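Local coordinates for protein transmembrane oligosaccharyl transferase (Archaeoglobus fulgidus, PDB 3WAJ) that is a membrane-embedded oligosaccharyl transferase of the STT3/AglB family, with a zinc ion bound in its model, at residues Glu775-Ser787 against Ser856-Leu868. Sequence-based numbering, arbitrary orientation.
Sequences ERVKGAVVTGKVS and SQVQNGEIIQLDL
Val777 and Val858 meet at about a right angle, with CG1 of Val777 3.5 Å from CG1 of Val858. CG1 of Val858 stands anti to its backbone N (chi1 161°), which leaves CG2 beside that N and near the CB of Ala780. Ile853 touches both Ala780 and Val858. Close by, Gly779 N donates a hydrogen bond to Val858 O at 3.0 Å. Glu775 and Gln859 also cross at about a right angle. Gln859 NE2 donates a hydrogen bond to Glu775 OE2 at 3.3 Å, on its syn side but tilted out of the carboxylate plane. The carboxylate and amide planes are 58° apart. Each group has a further partner: Arg694 forms a salt bridge with Glu775 OE1, and Gln859 NE2 also hydrogen-bonds Glu855 OE2.

Beyond the helix, Gly861 has positive phi and the chain enters strand 863-865. This edge strand runs parallel to 780-785, which lies between it and 819-824 in a three-stranded mixed sheet of the long peripheral domain. The backbone ladder includes Ile864 N to Val781 O and Leu866 N to Thr783 O, both 2.6 Å. Val782 packs beside Ile864 on one face, its CG2 4.2 Å from Ile864 CB. Val781, Ile863, Thr783 and Gln865 point to the other face. There the Thr783 and Gln865 side chains run alongside each other in the same direction. Gln865 bends at chi2 (-70°), and its OE1 lies 3.7 Å from Thr783 CG2. Thr783 OG1 bonds instead to Tyr820 O and Thr821 OG1. Past strand 863-865, Lys785 N donates a hydrogen bond to Asp867 OD1 at 3.2 Å, coming from above the carboxylate plane. Leu868 N to Lys785 O continues the backbone bonding.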
loop_
_atom_site.group_PDB
_atom_site.type_symbol
_atom_site.label_atom_id
_atom_site.label_comp_id
_atom_site.label_asym_id
_atom_site.label_seq_id
_atom_site.Cartn_x
_atom_site.Cartn_y
_atom_site.Cartn_z
ATOM N N GLU A 775 20.456 -4.792 -16.132
ATOM C CA GLU A 775 19.878 -5.445 -17.297
ATOM C C GLU A 775 20.242 -6.918 -17.297
ATOM O O GLU A 775 21.415 -7.282 -17.132
ATOM C CB GLU A 775 20.376 -4.818 -18.608
ATOM C CG GLU A 775 19.701 -5.413 -19.841
ATOM C CD GLU A 775 20.267 -4.885 -21.146
ATOM O OE1 GLU A 775 21.392 -4.327 -21.133
ATOM O OE2 GLU A 775 19.585 -5.041 -22.190
ATOM N N ARG A 776 19.236 -7.768 -17.483
ATOM C CA ARG A 776 19.496 -9.192 -17.651
ATOM C C ARG A 776 19.907 -9.430 -19.103
ATOM O O ARG A 776 19.288 -8.920 -20.039
ATOM C CB ARG A 776 18.274 -10.033 -17.274
ATOM C CG ARG A 776 18.471 -11.514 -17.494
ATOM C CD ARG A 776 17.405 -12.360 -16.801
ATOM N NE ARG A 776 17.623 -13.760 -17.147
ATOM C CZ ARG A 776 16.905 -14.438 -18.036
ATOM N NH1 ARG A 776 15.868 -13.863 -18.624
ATOM N NH2 ARG A 776 17.213 -15.702 -18.313
ATOM N N VAL A 777 20.952 -10.223 -19.281
ATOM C CA VAL A 777 21.693 -10.250 -20.526
ATOM C C VAL A 777 22.214 -11.668 -20.751
ATOM O O VAL A 777 22.537 -12.363 -19.783
ATOM C CB VAL A 777 22.852 -9.227 -20.400
ATOM C CG1 VAL A 777 24.198 -9.856 -20.669
ATOM C CG2 VAL A 777 22.605 -8.006 -21.251
ATOM N N LYS A 778 22.289 -12.108 -22.007
ATOM C CA LYS A 778 22.838 -13.435 -22.306
ATOM C C LYS A 778 24.289 -13.533 -21.848
ATOM O O LYS A 778 24.639 -14.420 -21.070
ATOM C CB LYS A 778 22.747 -13.754 -23.800
ATOM C CG LYS A 778 21.544 -14.600 -24.192
ATOM C CD LYS A 778 21.276 -14.536 -25.695
ATOM C CE LYS A 778 20.075 -15.380 -26.071
ATOM N NZ LYS A 778 18.987 -15.248 -25.054
ATOM N N GLY A 779 25.120 -12.610 -22.330
ATOM C CA GLY A 779 26.523 -12.539 -21.950
ATOM C C GLY A 779 27.429 -13.140 -23.014
ATOM O O GLY A 779 27.113 -14.195 -23.573
ATOM N N ALA A 780 28.551 -12.474 -23.294
ATOM C CA ALA A 780 29.536 -12.978 -24.256
ATOM C C ALA A 780 30.295 -14.160 -23.675
ATOM O O ALA A 780 30.889 -14.051 -22.599
ATOM C CB ALA A 780 30.511 -11.885 -24.655
ATOM N N VAL A 781 30.291 -15.284 -24.383
ATOM C CA VAL A 781 31.005 -16.456 -23.897
ATOM C C VAL A 781 32.477 -16.386 -24.303
ATOM O O VAL A 781 32.809 -16.475 -25.480
ATOM C CB VAL A 781 30.346 -17.763 -24.373
ATOM C CG1 VAL A 781 31.082 -18.977 -23.797
ATOM C CG2 VAL A 781 28.885 -17.788 -23.962
ATOM N N VAL A 782 33.353 -16.193 -23.321
ATOM C CA VAL A 782 34.795 -16.244 -23.561
ATOM C C VAL A 782 35.332 -17.586 -23.066
ATOM O O VAL A 782 35.100 -17.979 -21.914
ATOM C CB VAL A 782 35.549 -15.072 -22.894
ATOM C CG1 VAL A 782 37.051 -15.219 -23.101
ATOM C CG2 VAL A 782 35.075 -13.752 -23.466
ATOM N N THR A 783 36.042 -18.290 -23.944
ATOM C CA THR A 783 36.520 -19.631 -23.635
ATOM C C THR A 783 37.822 -19.921 -24.365
ATOM O O THR A 783 38.214 -19.194 -25.285
ATOM C CB THR A 783 35.482 -20.686 -24.031
ATOM O OG1 THR A 783 35.827 -21.950 -23.453
ATOM C CG2 THR A 783 35.415 -20.815 -25.542
ATOM N N GLY A 784 38.492 -20.990 -23.960
ATOM C CA GLY A 784 39.759 -21.346 -24.565
ATOM C C GLY A 784 40.566 -22.261 -23.669
ATOM O O GLY A 784 40.044 -22.820 -22.706
ATOM N N LYS A 785 41.849 -22.406 -23.978
ATOM C CA LYS A 785 42.681 -23.368 -23.273
ATOM C C LYS A 785 43.705 -22.730 -22.347
ATOM O O LYS A 785 44.164 -21.604 -22.562
ATOM C CB LYS A 785 43.367 -24.316 -24.265
ATOM C CG LYS A 785 42.470 -25.454 -24.744
ATOM C CD LYS A 785 43.166 -26.323 -25.779
ATOM C CE LYS A 785 43.147 -25.682 -27.158
ATOM N NZ LYS A 785 41.779 -25.708 -27.754
ATOM N N VAL A 786 44.056 -23.472 -21.305
ATOM C CA VAL A 786 45.054 -23.024 -20.353
ATOM C C VAL A 786 46.263 -23.959 -20.389
ATOM O O VAL A 786 46.516 -24.612 -21.402
ATOM C CB VAL A 786 44.465 -22.948 -18.937
ATOM C CG1 VAL A 786 43.525 -21.764 -18.819
ATOM C CG2 VAL A 786 43.738 -24.240 -18.591
ATOM N N SER A 787 46.999 -24.021 -19.282
ATOM C CA SER A 787 48.214 -24.829 -19.201
ATOM C C SER A 787 48.586 -25.152 -17.754
ATOM O O SER A 787 49.145 -24.302 -17.062
ATOM C CB SER A 787 49.369 -24.089 -19.876
ATOM O OG SER A 787 49.378 -22.721 -19.509
ATOM N N SER A 856 26.926 -6.520 -29.321
ATOM C CA SER A 856 26.235 -7.579 -30.056
ATOM C C SER A 856 26.663 -8.948 -29.534
ATOM O O SER A 856 25.846 -9.873 -29.446
ATOM C CB SER A 856 26.484 -7.464 -31.561
ATOM O OG SER A 856 27.813 -7.813 -31.886
ATOM N N GLN A 857 27.941 -9.069 -29.177
ATOM C CA GLN A 857 28.459 -10.304 -28.596
ATOM C C GLN A 857 27.764 -10.607 -27.270
ATOM O O GLN A 857 27.421 -11.751 -26.980
ATOM C CB GLN A 857 29.971 -10.195 -28.395
ATOM C CG GLN A 857 30.715 -9.690 -29.633
ATOM C CD GLN A 857 32.227 -9.772 -29.501
ATOM O OE1 GLN A 857 32.852 -8.956 -28.819
ATOM N NE2 GLN A 857 32.823 -10.762 -30.161
ATOM N N VAL A 858 27.550 -9.562 -26.476
ATOM C CA VAL A 858 26.828 -9.669 -25.212
ATOM C C VAL A 858 25.333 -9.948 -25.409
ATOM O O VAL A 858 24.757 -10.800 -24.718
ATOM C CB VAL A 858 27.025 -8.397 -24.344
ATOM C CG1 VAL A 858 25.946 -8.277 -23.271
ATOM C CG2 VAL A 858 28.393 -8.397 -23.704
ATOM N N GLN A 859 24.706 -9.239 -26.347
ATOM C CA GLN A 859 23.266 -9.390 -26.574
ATOM C C GLN A 859 22.865 -10.741 -27.188
ATOM O O GLN A 859 21.770 -11.242 -26.933
ATOM C CB GLN A 859 22.715 -8.239 -27.423
ATOM C CG GLN A 859 22.554 -6.907 -26.677
ATOM C CD GLN A 859 21.422 -6.914 -25.646
ATOM O OE1 GLN A 859 20.651 -7.880 -25.540
ATOM N NE2 GLN A 859 21.317 -5.826 -24.881
ATOM N N ASN A 860 23.753 -11.328 -27.983
ATOM C CA ASN A 860 23.449 -12.577 -28.679
ATOM C C ASN A 860 24.140 -13.802 -28.078
ATOM O O ASN A 860 23.879 -14.935 -28.482
ATOM C CB ASN A 860 23.794 -12.454 -30.170
ATOM C CG ASN A 860 23.113 -11.278 -30.828
ATOM O OD1 ASN A 860 21.967 -10.948 -30.510
ATOM N ND2 ASN A 860 23.817 -10.628 -31.748
ATOM N N GLY A 861 25.027 -13.570 -27.120
ATOM C CA GLY A 861 25.682 -14.662 -26.437
ATOM C C GLY A 861 26.723 -15.327 -27.304
ATOM O O GLY A 861 26.984 -16.522 -27.156
ATOM N N GLU A 862 27.318 -14.547 -28.204
ATOM C CA GLU A 862 28.354 -15.048 -29.099
ATOM C C GLU A 862 29.509 -15.697 -28.334
ATOM O O GLU A 862 29.792 -15.346 -27.183
ATOM C CB GLU A 862 28.858 -13.925 -30.012
ATOM C CG GLU A 862 27.789 -13.378 -30.955
ATOM C CD GLU A 862 28.287 -12.220 -31.802
ATOM O OE1 GLU A 862 29.523 -12.055 -31.935
ATOM O OE2 GLU A 862 27.439 -11.473 -32.336
ATOM N N ILE A 863 30.157 -16.662 -28.979
ATOM C CA ILE A 863 31.265 -17.387 -28.367
ATOM C C ILE A 863 32.585 -16.804 -28.848
ATOM O O ILE A 863 32.744 -16.510 -30.029
ATOM C CB ILE A 863 31.190 -18.899 -28.674
ATOM C CG1 ILE A 863 29.820 -19.454 -28.257
ATOM C CG2 ILE A 863 32.305 -19.646 -27.972
ATOM C CD1 ILE A 863 29.740 -20.978 -28.210
ATOM N N ILE A 864 33.521 -16.614 -27.925
ATOM C CA ILE A 864 34.829 -16.043 -28.243
ATOM C C ILE A 864 35.953 -16.984 -27.814
ATOM O O ILE A 864 36.020 -17.400 -26.653
ATOM C CB ILE A 864 35.029 -14.674 -27.569
ATOM C CG1 ILE A 864 34.235 -13.593 -28.306
ATOM C CG2 ILE A 864 36.516 -14.310 -27.505
ATOM C CD1 ILE A 864 34.268 -12.233 -27.632
ATOM N N GLN A 865 36.832 -17.319 -28.757
ATOM C CA GLN A 865 37.972 -18.187 -28.478
ATOM C C GLN A 865 39.143 -17.350 -27.997
ATOM O O GLN A 865 39.550 -16.407 -28.676
ATOM C CB GLN A 865 38.383 -18.964 -29.732
ATOM C CG GLN A 865 37.232 -19.624 -30.488
ATOM C CD GLN A 865 36.619 -20.793 -29.737
ATOM O OE1 GLN A 865 37.200 -21.312 -28.783
ATOM N NE2 GLN A 865 35.435 -21.216 -30.170
ATOM N N LEU A 866 39.671 -17.675 -26.822
ATOM C CA LEU A 866 40.906 -17.048 -26.365
ATOM C C LEU A 866 41.802 -18.053 -25.659
ATOM O O LEU A 866 41.479 -18.528 -24.567
ATOM C CB LEU A 866 40.640 -15.842 -25.461
ATOM C CG LEU A 866 41.593 -14.689 -25.781
ATOM C CD1 LEU A 866 41.323 -14.171 -27.181
ATOM C CD2 LEU A 866 41.455 -13.568 -24.797
ATOM N N ASP A 867 42.924 -18.378 -26.299
ATOM C CA ASP A 867 43.903 -19.283 -25.718
ATOM C C ASP A 867 44.709 -18.556 -24.644
ATOM O O ASP A 867 45.113 -17.405 -24.819
ATOM C CB ASP A 867 44.829 -19.848 -26.797
ATOM C CG ASP A 867 44.827 -21.369 -26.827
ATOM O OD1 ASP A 867 43.758 -21.965 -26.562
ATOM O OD2 ASP A 867 45.892 -21.966 -27.113
ATOM N N LEU A 868 44.922 -19.233 -23.521
ATOM C CA LEU A 868 45.686 -18.667 -22.417
ATOM C C LEU A 868 46.863 -19.586 -22.082
ATOM O O LEU A 868 47.134 -19.882 -20.922
ATOM C CB LEU A 868 44.781 -18.437 -21.194
ATOM C CG LEU A 868 43.592 -17.467 -21.333
ATOM C CD1 LEU A 868 42.763 -17.409 -20.054
ATOM C CD2 LEU A 868 44.058 -16.072 -21.707
#